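Local coordinates for putative lipoprotein (Bacteroides ovatus, PDB 3OQQ) that is of unknown function but is probably an extracellular lipoprotein that binds calcium ions, at residues D206-S211 with V259-A264; G194-G199 with G266-L271; K173-L178 with R304-E309; S211-G216 with R300-L305; F122-G127 with E153-V158. All coordinates share one frame; numbering follows the deposited sequence.

Contact 1: residues D206-S211 with V259-A264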
# COMPACT_ATOMS: atom_id res chain seq x y z
N ASP A 206 -3.33 -16.64 12.27
CA ASP A 206 -2.74 -17.87 12.80
C ASP A 206 -1.22 -17.78 12.75
O ASP A 206 -0.58 -17.88 13.79
CB ASP A 206 -3.26 -19.08 11.99
CG ASP A 206 -2.74 -20.47 12.37
OD1 ASP A 206 -2.00 -20.57 13.37
OD2 ASP A 206 -3.05 -21.43 11.65
N ARG A 207 -0.66 -17.58 11.54
CA ARG A 207 0.78 -17.54 11.29
C ARG A 207 1.22 -16.26 10.66
O ARG A 207 0.50 -15.66 9.85
CB ARG A 207 1.23 -18.68 10.33
CG ARG A 207 0.80 -20.10 10.68
CD ARG A 207 1.45 -20.57 11.94
NE ARG A 207 0.97 -21.87 12.40
CZ ARG A 207 1.74 -22.95 12.50
NH1 ARG A 207 3.02 -22.91 12.15
NH2 ARG A 207 1.22 -24.09 12.95
N ILE A 208 2.48 -15.91 10.95
CA ILE A 208 3.17 -14.77 10.35
C ILE A 208 4.44 -15.28 9.66
O ILE A 208 5.23 -15.99 10.30
CB ILE A 208 3.54 -13.70 11.42
CG1 ILE A 208 2.31 -13.09 12.11
CG2 ILE A 208 4.49 -12.62 10.87
CD1 ILE A 208 2.61 -12.42 13.41
N THR A 209 4.67 -14.86 8.41
CA THR A 209 5.94 -15.07 7.72
C THR A 209 6.46 -13.67 7.46
O THR A 209 5.73 -12.86 6.91
CB THR A 209 5.81 -15.96 6.49
OG1 THR A 209 5.57 -17.29 6.94
CG2 THR A 209 7.09 -15.95 5.63
N ALA A 210 7.68 -13.35 7.94
CA ALA A 210 8.22 -12.01 7.74
C ALA A 210 9.60 -12.11 7.14
O ALA A 210 10.41 -12.89 7.64
CB ALA A 210 8.23 -11.24 9.05
N SER A 211 9.87 -11.33 6.07
CA SER A 211 11.15 -11.32 5.34
C SER A 211 11.65 -9.93 5.05
O SER A 211 10.87 -9.00 4.77
CB SER A 211 11.03 -12.05 4.00
OG SER A 211 10.35 -13.29 4.09
N VAL A 259 6.53 -7.55 13.17
CA VAL A 259 5.11 -7.79 12.91
C VAL A 259 4.47 -8.08 14.28
O VAL A 259 4.83 -9.06 14.93
CB VAL A 259 4.83 -8.89 11.86
CG1 VAL A 259 3.33 -9.05 11.63
CG2 VAL A 259 5.53 -8.59 10.54
N ASP A 260 3.54 -7.21 14.72
CA ASP A 260 2.85 -7.38 16.00
C ASP A 260 1.36 -7.55 15.72
O ASP A 260 0.67 -6.57 15.44
CB ASP A 260 3.12 -6.17 16.94
CG ASP A 260 2.60 -6.30 18.37
OD1 ASP A 260 1.75 -7.17 18.62
OD2 ASP A 260 3.01 -5.50 19.23
N LYS A 261 0.86 -8.82 15.79
CA LYS A 261 -0.54 -9.09 15.48
C LYS A 261 -1.44 -8.84 16.69
O LYS A 261 -2.65 -8.85 16.53
CB LYS A 261 -0.70 -10.55 14.98
CG LYS A 261 -0.58 -11.65 16.08
CD LYS A 261 -0.90 -13.00 15.50
CE LYS A 261 -0.80 -14.14 16.49
NZ LYS A 261 -0.80 -15.45 15.77
N ALA A 262 -0.86 -8.59 17.87
CA ALA A 262 -1.61 -8.52 19.12
C ALA A 262 -2.03 -7.11 19.60
O ALA A 262 -2.58 -6.98 20.69
CB ALA A 262 -0.81 -9.23 20.21
N GLN A 263 -1.87 -6.09 18.79
CA GLN A 263 -2.29 -4.74 19.18
C GLN A 263 -3.80 -4.59 19.04
O GLN A 263 -4.38 -5.23 18.18
CB GLN A 263 -1.56 -3.68 18.34
CG GLN A 263 -0.06 -3.57 18.69
CD GLN A 263 0.22 -3.22 20.14
OE1 GLN A 263 -0.34 -2.27 20.70
NE2 GLN A 263 1.08 -4.01 20.79
N ALA A 264 -4.44 -3.76 19.88
CA ALA A 264 -5.89 -3.54 19.84
C ALA A 264 -6.43 -3.09 18.46
O ALA A 264 -7.46 -3.61 18.02
CB ALA A 264 -6.28 -2.51 20.88

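Contact 2: residues G194-G199 with G266-L271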
# COMPACT_ATOMS: atom_id res chain seq x y z
N GLY A 194 5.92 2.14 8.40
CA GLY A 194 5.08 1.04 8.85
C GLY A 194 3.64 1.17 8.43
O GLY A 194 3.25 2.12 7.73
N VAL A 195 2.83 0.22 8.89
CA VAL A 195 1.41 0.22 8.58
C VAL A 195 0.69 -0.49 9.70
O VAL A 195 1.21 -1.41 10.31
CB VAL A 195 1.09 -0.43 7.17
CG1 VAL A 195 1.47 -1.91 7.10
CG2 VAL A 195 -0.37 -0.22 6.76
N VAL A 196 -0.49 -0.01 9.99
CA VAL A 196 -1.44 -0.67 10.87
C VAL A 196 -2.47 -1.28 9.93
O VAL A 196 -3.06 -0.54 9.12
CB VAL A 196 -2.11 0.28 11.89
CG1 VAL A 196 -3.18 -0.48 12.67
CG2 VAL A 196 -1.10 0.95 12.83
N LEU A 197 -2.67 -2.60 10.00
CA LEU A 197 -3.71 -3.28 9.25
C LEU A 197 -4.91 -3.25 10.16
O LEU A 197 -5.12 -4.16 10.97
CB LEU A 197 -3.30 -4.70 8.85
CG LEU A 197 -2.03 -4.84 8.03
CD1 LEU A 197 -1.67 -6.27 7.89
CD2 LEU A 197 -2.14 -4.13 6.67
N ASP A 198 -5.62 -2.12 10.11
CA ASP A 198 -6.74 -1.78 10.97
C ASP A 198 -7.84 -2.85 10.94
O ASP A 198 -8.31 -3.24 9.86
CB ASP A 198 -7.28 -0.41 10.55
CG ASP A 198 -7.95 0.34 11.67
OD1 ASP A 198 -8.93 -0.19 12.22
OD2 ASP A 198 -7.47 1.43 12.02
N GLY A 199 -8.20 -3.34 12.12
CA GLY A 199 -9.22 -4.37 12.26
C GLY A 199 -8.72 -5.79 12.05
O GLY A 199 -9.46 -6.74 12.31
N GLY A 266 -5.20 -3.63 15.49
CA GLY A 266 -4.94 -4.58 14.41
C GLY A 266 -3.47 -4.94 14.38
O GLY A 266 -2.78 -4.72 15.38
N THR A 267 -3.00 -5.51 13.25
CA THR A 267 -1.58 -5.92 13.07
C THR A 267 -0.70 -4.68 12.83
O THR A 267 -0.98 -3.88 11.93
CB THR A 267 -1.46 -6.96 11.94
OG1 THR A 267 -2.37 -8.02 12.21
CG2 THR A 267 -0.03 -7.52 11.79
N VAL A 268 0.35 -4.51 13.63
CA VAL A 268 1.23 -3.34 13.46
C VAL A 268 2.57 -3.81 12.87
O VAL A 268 3.27 -4.61 13.49
CB VAL A 268 1.41 -2.52 14.76
CG1 VAL A 268 2.39 -1.36 14.57
CG2 VAL A 268 0.05 -2.02 15.28
N ILE A 269 2.90 -3.33 11.65
CA ILE A 269 4.09 -3.71 10.91
C ILE A 269 5.05 -2.53 10.81
O ILE A 269 4.66 -1.46 10.34
CB ILE A 269 3.68 -4.24 9.48
CG1 ILE A 269 2.76 -5.48 9.63
CG2 ILE A 269 4.93 -4.58 8.61
CD1 ILE A 269 2.10 -5.98 8.38
N THR A 270 6.31 -2.72 11.23
CA THR A 270 7.31 -1.65 11.11
C THR A 270 8.59 -2.14 10.44
O THR A 270 9.07 -3.24 10.72
CB THR A 270 7.64 -1.00 12.45
OG1 THR A 270 8.13 -2.01 13.32
CG2 THR A 270 6.45 -0.27 13.08
N LEU A 271 9.15 -1.29 9.56
CA LEU A 271 10.42 -1.47 8.91
C LEU A 271 11.35 -0.38 9.41
O LEU A 271 11.17 0.80 9.08
CB LEU A 271 10.28 -1.42 7.38
CG LEU A 271 11.61 -1.52 6.59
CD1 LEU A 271 12.36 -2.85 6.90
CD2 LEU A 271 11.37 -1.37 5.13

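Contact 3: residues K173-L178 with R304-E309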
# COMPACT_ATOMS: atom_id res chain seq x y z
N LYS A 173 -9.55 -20.61 4.51
CA LYS A 173 -8.90 -19.47 5.17
C LYS A 173 -8.55 -18.38 4.18
O LYS A 173 -8.71 -18.56 2.97
CB LYS A 173 -7.64 -19.89 5.96
CG LYS A 173 -6.53 -20.52 5.13
CD LYS A 173 -5.69 -21.43 6.01
CE LYS A 173 -4.48 -21.96 5.28
NZ LYS A 173 -3.56 -22.67 6.22
N GLU A 174 -8.10 -17.23 4.70
CA GLU A 174 -7.63 -16.07 3.94
C GLU A 174 -6.17 -15.92 4.21
O GLU A 174 -5.67 -16.31 5.28
CB GLU A 174 -8.36 -14.77 4.33
CG GLU A 174 -9.84 -14.72 4.07
CD GLU A 174 -10.68 -15.68 4.89
OE1 GLU A 174 -10.61 -15.64 6.14
OE2 GLU A 174 -11.39 -16.51 4.28
N GLU A 175 -5.49 -15.33 3.26
CA GLU A 175 -4.08 -15.00 3.34
C GLU A 175 -3.94 -13.58 2.93
O GLU A 175 -4.71 -13.09 2.11
CB GLU A 175 -3.25 -15.89 2.43
CG GLU A 175 -2.67 -17.09 3.13
CD GLU A 175 -1.66 -17.81 2.28
OE1 GLU A 175 -0.87 -17.13 1.58
OE2 GLU A 175 -1.64 -19.07 2.33
N LEU A 176 -2.96 -12.92 3.49
CA LEU A 176 -2.61 -11.55 3.19
C LEU A 176 -1.14 -11.54 2.87
O LEU A 176 -0.35 -12.10 3.64
CB LEU A 176 -2.93 -10.64 4.39
CG LEU A 176 -2.73 -9.15 4.18
CD1 LEU A 176 -3.85 -8.42 4.77
CD2 LEU A 176 -1.42 -8.65 4.78
N LEU A 177 -0.78 -10.99 1.72
CA LEU A 177 0.61 -10.79 1.34
C LEU A 177 0.83 -9.28 1.17
O LEU A 177 0.21 -8.65 0.29
CB LEU A 177 1.00 -11.56 0.07
CG LEU A 177 2.49 -11.51 -0.33
CD1 LEU A 177 3.34 -12.32 0.66
CD2 LEU A 177 2.68 -12.09 -1.74
N LEU A 178 1.70 -8.70 2.03
CA LEU A 178 2.08 -7.30 1.98
C LEU A 178 3.55 -7.12 1.68
O LEU A 178 4.39 -7.72 2.35
CB LEU A 178 1.75 -6.58 3.31
CG LEU A 178 2.38 -5.17 3.51
CD1 LEU A 178 1.65 -4.11 2.73
CD2 LEU A 178 2.44 -4.79 4.95
N ARG A 304 3.58 -12.20 5.14
CA ARG A 304 2.50 -13.12 4.82
C ARG A 304 1.77 -13.42 6.11
O ARG A 304 2.38 -13.89 7.08
CB ARG A 304 3.06 -14.39 4.16
CG ARG A 304 1.99 -15.35 3.66
CD ARG A 304 2.65 -16.57 3.10
NE ARG A 304 1.68 -17.63 2.78
CZ ARG A 304 1.92 -18.92 2.96
NH1 ARG A 304 3.08 -19.33 3.47
NH2 ARG A 304 1.01 -19.82 2.63
N LEU A 305 0.48 -13.10 6.17
CA LEU A 305 -0.35 -13.39 7.35
C LEU A 305 -1.38 -14.43 6.96
O LEU A 305 -2.15 -14.19 6.04
CB LEU A 305 -1.04 -12.13 7.91
CG LEU A 305 -0.15 -10.92 8.18
CD1 LEU A 305 -0.99 -9.73 8.40
CD2 LEU A 305 0.74 -11.12 9.40
N ILE A 306 -1.33 -15.61 7.61
CA ILE A 306 -2.22 -16.73 7.30
C ILE A 306 -3.34 -16.73 8.32
O ILE A 306 -3.08 -16.80 9.55
CB ILE A 306 -1.46 -18.09 7.22
CG1 ILE A 306 -0.33 -18.02 6.16
CG2 ILE A 306 -2.40 -19.26 6.87
CD1 ILE A 306 1.09 -18.01 6.75
N GLY A 307 -4.56 -16.60 7.82
CA GLY A 307 -5.75 -16.55 8.66
C GLY A 307 -6.04 -17.85 9.38
O GLY A 307 -5.71 -18.93 8.88
N LYS A 308 -6.66 -17.75 10.58
CA LYS A 308 -7.07 -18.89 11.40
C LYS A 308 -8.05 -19.75 10.63
O LYS A 308 -8.96 -19.25 9.96
CB LYS A 308 -7.74 -18.42 12.71
CG LYS A 308 -6.80 -18.00 13.82
CD LYS A 308 -6.65 -19.07 14.88
CE LYS A 308 -6.06 -18.52 16.16
NZ LYS A 308 -4.65 -18.07 15.99
N GLU A 309 -7.84 -21.05 10.69
CA GLU A 309 -8.71 -22.02 10.04
C GLU A 309 -9.72 -22.49 11.08
O GLU A 309 -9.45 -22.40 12.28
CB GLU A 309 -7.84 -23.18 9.52
CG GLU A 309 -8.28 -23.79 8.21
CD GLU A 309 -7.34 -24.91 7.80
OE1 GLU A 309 -6.28 -24.61 7.20
OE2 GLU A 309 -7.63 -26.08 8.13
O HOH W 1 -8.92 -16.93 7.74

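Contact 4: residues S211-G216 with R300-L305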
# COMPACT_ATOMS: atom_id res chain seq x y z
N SER A 211 9.87 -11.33 6.07
CA SER A 211 11.15 -11.32 5.34
C SER A 211 11.65 -9.93 5.05
O SER A 211 10.87 -9.00 4.77
CB SER A 211 11.03 -12.05 4.00
OG SER A 211 10.35 -13.29 4.09
N LEU A 212 12.97 -9.78 5.12
CA LEU A 212 13.73 -8.60 4.72
C LEU A 212 14.42 -9.02 3.46
O LEU A 212 15.04 -10.09 3.44
CB LEU A 212 14.71 -8.17 5.79
CG LEU A 212 14.08 -7.43 6.97
CD1 LEU A 212 15.08 -7.28 8.11
CD2 LEU A 212 13.50 -6.08 6.51
N ILE A 213 14.24 -8.26 2.39
CA ILE A 213 14.70 -8.62 1.04
C ILE A 213 15.24 -7.41 0.30
O ILE A 213 14.75 -6.30 0.52
CB ILE A 213 13.46 -9.22 0.23
CG1 ILE A 213 12.84 -10.49 0.84
CG2 ILE A 213 13.75 -9.47 -1.27
CD1 ILE A 213 11.41 -10.73 0.32
N LEU A 214 16.20 -7.63 -0.61
CA LEU A 214 16.69 -6.62 -1.57
C LEU A 214 16.02 -6.95 -2.90
O LEU A 214 16.22 -8.04 -3.45
CB LEU A 214 18.23 -6.58 -1.67
CG LEU A 214 18.97 -6.06 -0.43
CD1 LEU A 214 20.47 -5.92 -0.72
CD2 LEU A 214 18.39 -4.69 0.06
N LYS A 215 15.12 -6.06 -3.33
CA LYS A 215 14.30 -6.25 -4.53
C LYS A 215 14.97 -5.67 -5.79
O LYS A 215 14.94 -4.47 -6.03
CB LYS A 215 12.90 -5.63 -4.30
CG LYS A 215 11.95 -5.71 -5.50
CD LYS A 215 11.07 -4.45 -5.54
CE LYS A 215 10.22 -4.34 -6.78
NZ LYS A 215 9.40 -3.10 -6.78
N GLY A 216 15.56 -6.55 -6.60
CA GLY A 216 16.20 -6.19 -7.85
C GLY A 216 15.20 -5.74 -8.89
O GLY A 216 14.08 -6.27 -8.97
N ARG A 300 13.14 -4.24 0.86
CA ARG A 300 11.78 -4.74 0.91
C ARG A 300 11.46 -5.47 2.20
O ARG A 300 12.22 -6.35 2.60
CB ARG A 300 11.53 -5.69 -0.31
CG ARG A 300 10.32 -6.67 -0.15
CD ARG A 300 9.98 -7.40 -1.44
NE ARG A 300 9.31 -6.50 -2.39
CZ ARG A 300 8.65 -6.90 -3.48
NH1 ARG A 300 8.59 -8.19 -3.79
NH2 ARG A 300 8.05 -6.01 -4.26
N ALA A 301 10.32 -5.10 2.83
CA ALA A 301 9.74 -5.87 3.92
C ALA A 301 8.59 -6.68 3.31
O ALA A 301 7.78 -6.13 2.54
CB ALA A 301 9.25 -4.98 5.07
N GLU A 302 8.56 -8.00 3.55
CA GLU A 302 7.50 -8.85 3.00
C GLU A 302 6.83 -9.60 4.14
O GLU A 302 7.51 -10.25 4.94
CB GLU A 302 8.03 -9.80 1.93
CG GLU A 302 6.92 -10.60 1.28
CD GLU A 302 7.39 -11.66 0.30
OE1 GLU A 302 7.60 -11.32 -0.88
OE2 GLU A 302 7.57 -12.83 0.73
N VAL A 303 5.50 -9.48 4.23
CA VAL A 303 4.73 -10.10 5.32
C VAL A 303 3.60 -10.93 4.75
O VAL A 303 2.77 -10.44 3.99
CB VAL A 303 4.17 -9.05 6.32
CG1 VAL A 303 3.44 -9.74 7.49
CG2 VAL A 303 5.28 -8.13 6.85
N ARG A 304 3.58 -12.20 5.14
CA ARG A 304 2.50 -13.12 4.82
C ARG A 304 1.77 -13.42 6.11
O ARG A 304 2.38 -13.89 7.08
CB ARG A 304 3.06 -14.39 4.16
CG ARG A 304 1.99 -15.35 3.66
CD ARG A 304 2.65 -16.57 3.10
NE ARG A 304 1.68 -17.63 2.78
CZ ARG A 304 1.92 -18.92 2.96
NH1 ARG A 304 3.08 -19.33 3.47
NH2 ARG A 304 1.01 -19.82 2.63
N LEU A 305 0.48 -13.10 6.17
CA LEU A 305 -0.35 -13.39 7.35
C LEU A 305 -1.38 -14.43 6.96
O LEU A 305 -2.15 -14.19 6.04
CB LEU A 305 -1.04 -12.13 7.91
CG LEU A 305 -0.15 -10.92 8.18
CD1 LEU A 305 -0.99 -9.73 8.40
CD2 LEU A 305 0.74 -11.12 9.40
O HOH W 2 7.79 -12.97 4.02

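Contact 5: residues F122-G127 with E153-V158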
# COMPACT_ATOMS: atom_id res chain seq x y z
N PHE A 122 -8.27 -13.50 -5.57
CA PHE A 122 -7.42 -12.61 -4.78
C PHE A 122 -7.69 -11.18 -5.15
O PHE A 122 -7.90 -10.87 -6.33
CB PHE A 122 -5.92 -12.96 -4.86
CG PHE A 122 -5.22 -12.82 -6.20
CD1 PHE A 122 -5.20 -13.87 -7.11
CD2 PHE A 122 -4.51 -11.66 -6.52
CE1 PHE A 122 -4.53 -13.75 -8.34
CE2 PHE A 122 -3.83 -11.54 -7.73
CZ PHE A 122 -3.84 -12.59 -8.64
N TYR A 123 -7.77 -10.31 -4.13
CA TYR A 123 -7.94 -8.88 -4.29
C TYR A 123 -6.55 -8.25 -4.33
O TYR A 123 -5.63 -8.79 -3.71
CB TYR A 123 -8.76 -8.31 -3.14
CG TYR A 123 -10.22 -8.69 -3.20
CD1 TYR A 123 -11.11 -7.99 -4.00
CD2 TYR A 123 -10.71 -9.73 -2.42
CE1 TYR A 123 -12.46 -8.34 -4.06
CE2 TYR A 123 -12.06 -10.08 -2.46
CZ TYR A 123 -12.93 -9.39 -3.28
OH TYR A 123 -14.26 -9.73 -3.33
N HIS A 124 -6.38 -7.15 -5.05
CA HIS A 124 -5.07 -6.53 -5.15
C HIS A 124 -5.17 -5.02 -5.05
O HIS A 124 -5.98 -4.40 -5.77
CB HIS A 124 -4.37 -6.94 -6.49
CG HIS A 124 -3.01 -6.33 -6.70
ND1 HIS A 124 -2.72 -5.61 -7.84
CD2 HIS A 124 -1.91 -6.37 -5.91
CE1 HIS A 124 -1.45 -5.24 -7.71
NE2 HIS A 124 -0.92 -5.69 -6.58
N ASN A 125 -4.32 -4.42 -4.17
CA ASN A 125 -4.22 -2.96 -4.05
C ASN A 125 -2.75 -2.56 -3.88
O ASN A 125 -2.02 -3.14 -3.07
CB ASN A 125 -5.10 -2.41 -2.91
CG ASN A 125 -5.04 -0.91 -2.76
OD1 ASN A 125 -4.57 -0.38 -1.75
ND2 ASN A 125 -5.49 -0.19 -3.78
N THR A 126 -2.30 -1.59 -4.68
CA THR A 126 -0.91 -1.11 -4.66
C THR A 126 -0.91 0.42 -4.80
O THR A 126 -1.86 1.00 -5.31
CB THR A 126 -0.05 -1.84 -5.73
OG1 THR A 126 1.31 -1.43 -5.61
CG2 THR A 126 -0.55 -1.64 -7.17
N GLY A 127 0.15 1.05 -4.31
CA GLY A 127 0.32 2.49 -4.38
C GLY A 127 1.69 2.90 -3.88
O GLY A 127 2.53 2.06 -3.55
N GLU A 153 6.80 2.23 -1.73
CA GLU A 153 5.75 1.55 -2.49
C GLU A 153 5.18 0.44 -1.68
O GLU A 153 5.90 -0.22 -0.92
CB GLU A 153 6.30 0.97 -3.80
CG GLU A 153 7.16 1.94 -4.59
CD GLU A 153 7.60 1.46 -5.96
OE1 GLU A 153 7.59 0.23 -6.20
OE2 GLU A 153 7.93 2.33 -6.80
N TYR A 154 3.92 0.17 -1.86
CA TYR A 154 3.34 -0.96 -1.15
C TYR A 154 2.55 -1.79 -2.09
O TYR A 154 2.06 -1.29 -3.11
CB TYR A 154 2.47 -0.53 0.04
CG TYR A 154 1.13 0.05 -0.37
CD1 TYR A 154 0.01 -0.77 -0.55
CD2 TYR A 154 0.98 1.42 -0.60
CE1 TYR A 154 -1.22 -0.25 -0.89
CE2 TYR A 154 -0.27 1.95 -0.93
CZ TYR A 154 -1.35 1.11 -1.12
OH TYR A 154 -2.58 1.61 -1.47
N ASP A 155 2.33 -3.04 -1.70
CA ASP A 155 1.51 -3.97 -2.47
C ASP A 155 0.81 -4.87 -1.51
O ASP A 155 1.46 -5.53 -0.71
CB ASP A 155 2.38 -4.79 -3.44
CG ASP A 155 1.55 -5.50 -4.49
OD1 ASP A 155 0.86 -6.49 -4.13
OD2 ASP A 155 1.56 -5.05 -5.65
N LEU A 156 -0.51 -4.91 -1.61
CA LEU A 156 -1.35 -5.76 -0.77
C LEU A 156 -2.17 -6.70 -1.65
O LEU A 156 -2.78 -6.26 -2.62
CB LEU A 156 -2.29 -4.91 0.10
CG LEU A 156 -1.71 -4.36 1.40
CD1 LEU A 156 -2.42 -3.08 1.83
CD2 LEU A 156 -1.79 -5.41 2.50
N LYS A 157 -2.16 -8.01 -1.31
CA LYS A 157 -2.90 -9.09 -1.96
C LYS A 157 -3.60 -9.89 -0.87
O LYS A 157 -2.95 -10.36 0.05
CB LYS A 157 -2.00 -10.00 -2.80
CG LYS A 157 -1.87 -9.65 -4.26
CD LYS A 157 -0.87 -10.57 -4.98
CE LYS A 157 0.53 -9.99 -5.08
NZ LYS A 157 0.61 -8.78 -5.95
N VAL A 158 -4.92 -10.00 -0.97
CA VAL A 158 -5.72 -10.79 -0.04
C VAL A 158 -6.29 -11.94 -0.86
O VAL A 158 -7.08 -11.72 -1.77
CB VAL A 158 -6.80 -9.94 0.69
CG1 VAL A 158 -7.80 -10.83 1.43
CG2 VAL A 158 -6.14 -8.97 1.66
O HOH W 3 2.95 -2.90 -7.36

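Contact 1: residues D206-S211 with V259-A264
Asp206 meets Lys261 through its backbone: the carbonyl O of Asp206 lies 3.1 Å from Lys261 NZ, but the angle is too poor for a hydrogen bond, and the ammonium bonds instead to the carbonyl O of Val205. The carboxylate of Asp206 turns elsewhere, into a weak salt bridge with Arg207 NE. These two residues both face Ile306 in a classic beta bulge on strand 205-215.

Ile208 makes the largest share of the contact. It and Val259 slide past each other in opposite directions, with Ile208 CG2 3.8 Å from Val259 CG1. With Ile208 CG1 on the side of the backbone N (chi1 -63°) and the chain then running out to CD1, that methyl reaches further along the facing strand and lies 4.1 Å from Lys261 CB. The lysine is extended beyond CG, and its CD is equally near the same methyl. Ala210 adds its CB, 4.1 Å from CG2 of Val259, the other branch of the valine.

The strands run nearly antiparallel (167°), but their axes stay 9.1 Å apart and side chains alone fill the gap, which identifies face-to-face packing of two layers. Strand 205-215 runs between 221-230 and 298-307 in its layer; strand 253-263 lies between 234-242 and 266-272 in the other, with Val235 also touching Ile208 and Ala210.

Contact 2: residues G194-G199 with G266-L271
Val195 and Ile269 form a hydrogen-bonded antiparallel pair, joined by two backbone bonds: Val195 N to Ile269 O and Ile269 N to Val195 O, each 2.9 Å. The second is nearly straight, with 175° at the hydrogen. Two residues on, Leu197 N gives its hydrogen to Thr267 O at 2.9 Å, whereas the return bond from Thr267 N to Leu197 O is weak at 3.4 Å. That weakening coincides with an inverse gamma turn centred on Leu197.

Apolar contacts occupy both faces. On one, Leu197 CD1 crosses to Ile269 CD1 at 3.8 Å, while Val195 CG1 lies beside Ile269 CB. On the other, Val196 and Val268 point the same way and touch through their CG2 methyls at 4.0 Å.

Steric limits are consistent with glycine at two positions: a CB on Gly194 would collide with Ile269 O, and one on Gly266 with Leu197 O and, at its backbone angles, with the preceding carbonyl O. Thr267 OG1 bonds to the carbonyl O of Leu200.

Leu176 and Leu178 of strand 173-184 cover the face bearing Val195, Leu197 and Ile269. Regular antiparallel pairing with one face covered by another sheet is typical of a layer in a beta sandwich.

Contact 3: residues K173-L178 with R304-E309
Lys173 lays its aliphatic chain beside Ile306, CE 3.8 Å from Ile306 CG2, and crosses the poorly ordered Glu309, its weak salt-bridge partner (NZ to OE1, 3.5 Å). A firmer ion pair joins Glu175 and Arg304. The arginine is extended from CG to NE and offers its side: NE meets Glu175 OE1 at 2.9 Å, NH2 meets OE2 at 2.8 Å. Both nitrogens come from above the carboxylate plane, which stands 63° from the guanidinium plane, a bidentate but not coplanar grip. Ile306 CD1 sits over one guanidinium face, toward its rim.

Beneath this polar face the strands pair antiparallel, the short-segment axes 4.7 Å apart at closest approach, in the layer that faces the sheet of Leu197. Leu176 and Leu305 exchange both backbone bonds and share the opposite face, Leu176 CD2 3.8 Å from Leu305 CD1. Gly307 N bonds to Glu174 O, while a water links Glu174 N and OE1 to Lys308 O. Glu174 OE2 is held by Arg316 of helix 314-328 and by His162.

Contact 4: residues S211-G216 with R300-L305
Ser211 and Glu302 exchange two backbone hydrogen bonds, N to O, 2.8 Å each way; Ile213 and Arg300 form the next hydrogen-bonded pair. The short segments are 4.8 Å apart at closest approach, but their directions differ by 138°, so the pairing is antiparallel with a marked twist.

On the face shared by Ile213, Arg300 and Glu302, the Ile213 side chain fits between its two neighbours: CD1 lies 3.9 Å from Glu302 CB and 4.0 Å from Arg300 CD. Arg300 starts with CG opposite the backbone N (chi1 160°), then bends at chi3, which brings its guanidinium against the Lys215 chain. The lysine methylenes spread over one guanidinium face, with Lys215 CG over its centre and CD 3.6 Å from Arg300 NH2. At the other end, a water joins Ser211 OG to Glu302 O, and weakly to Glu302 OE2. On the other face Leu212 and Ala301 pack on Leu257 of strand 253-263, in the facing sheet.

Arg300 NE forms a salt bridge with Asp181, whose other oxygen has a long, weak ion pair with Lys215 NZ, as has Glu153. A leucine replacing Arg300 would probably leave Asp181 without its close cationic mate and strip the lysine methylenes of their flat support. Although Lys215 NZ and Arg300 NH2 are only 4.1 Å apart, the carboxylates of Asp181 and Glu153 probably offset their like charges.

Contact 5: residues F122-G127 with E153-V158
Tyr154 sets its ring against the backbone of Thr126 and Gly127, within an antiparallel beta ladder of five pairs, from Tyr123 with Val158 to Gly127 with Tyr154. Its CG lies between the backbone N and the carbonyl carbon (chi1 74°), which places Gly127 N 3.5 Å above one face, offset toward the rim, where a CB on Gly127 would clash with Tyr154 CE2. The ring edge faces the Asn125 amide, the two planes 53° apart, and the phenol OH donates to Asn125 OD1 at 2.8 Å; Gln333 supplies a second donor to that oxygen. A phenylalanine in place of Tyr154 would probably keep the ring packing but cost Asn125 OD1 one of these donors.

On the face of His124, Thr126, Asp155 and Lys157, the histidine and aspartate side chains cross at about a right angle. His124 NE2 donates to Asp155 OD2 at 2.7 Å with 171° at the hydrogen, in the ring plane and on the syn side of the carboxylate, though tilted out of its plane. The ring is fixed at its other nitrogen by Leu36 O, and Lys157 NZ pairs with Asp155 OD1 at 2.9 Å. A water bridges Asp155 OD2 and Thr126 OG1. Tyr154 O accepts two bonds, from Gly127 N at 3.3 Å and from Thr126 OG1 at 2.6 Å.

Overall arrangement
From the N terminus, contact 5 closes first, a loop of 25 residues between 122-127 and 153-158, before any other contact opens. Strand 150-161 then pairs with strand 173-184, which opens contact 3, the longest closure, completed at 304-309. Contact 2 lies wholly within that span, joining 194-199 to 266-271, and contact 1 lies within contact 2. Contact 4 starts at Ser211, shared with contact 1, and crosses contacts 1 and 2 before ending on strand 298-307, which contact 3 also uses. Contacts 3, 4 and 5 therefore build one layer, contact 2 pairs the two middle strands of the facing six-stranded sheet, and contact 1 packs the two layers together.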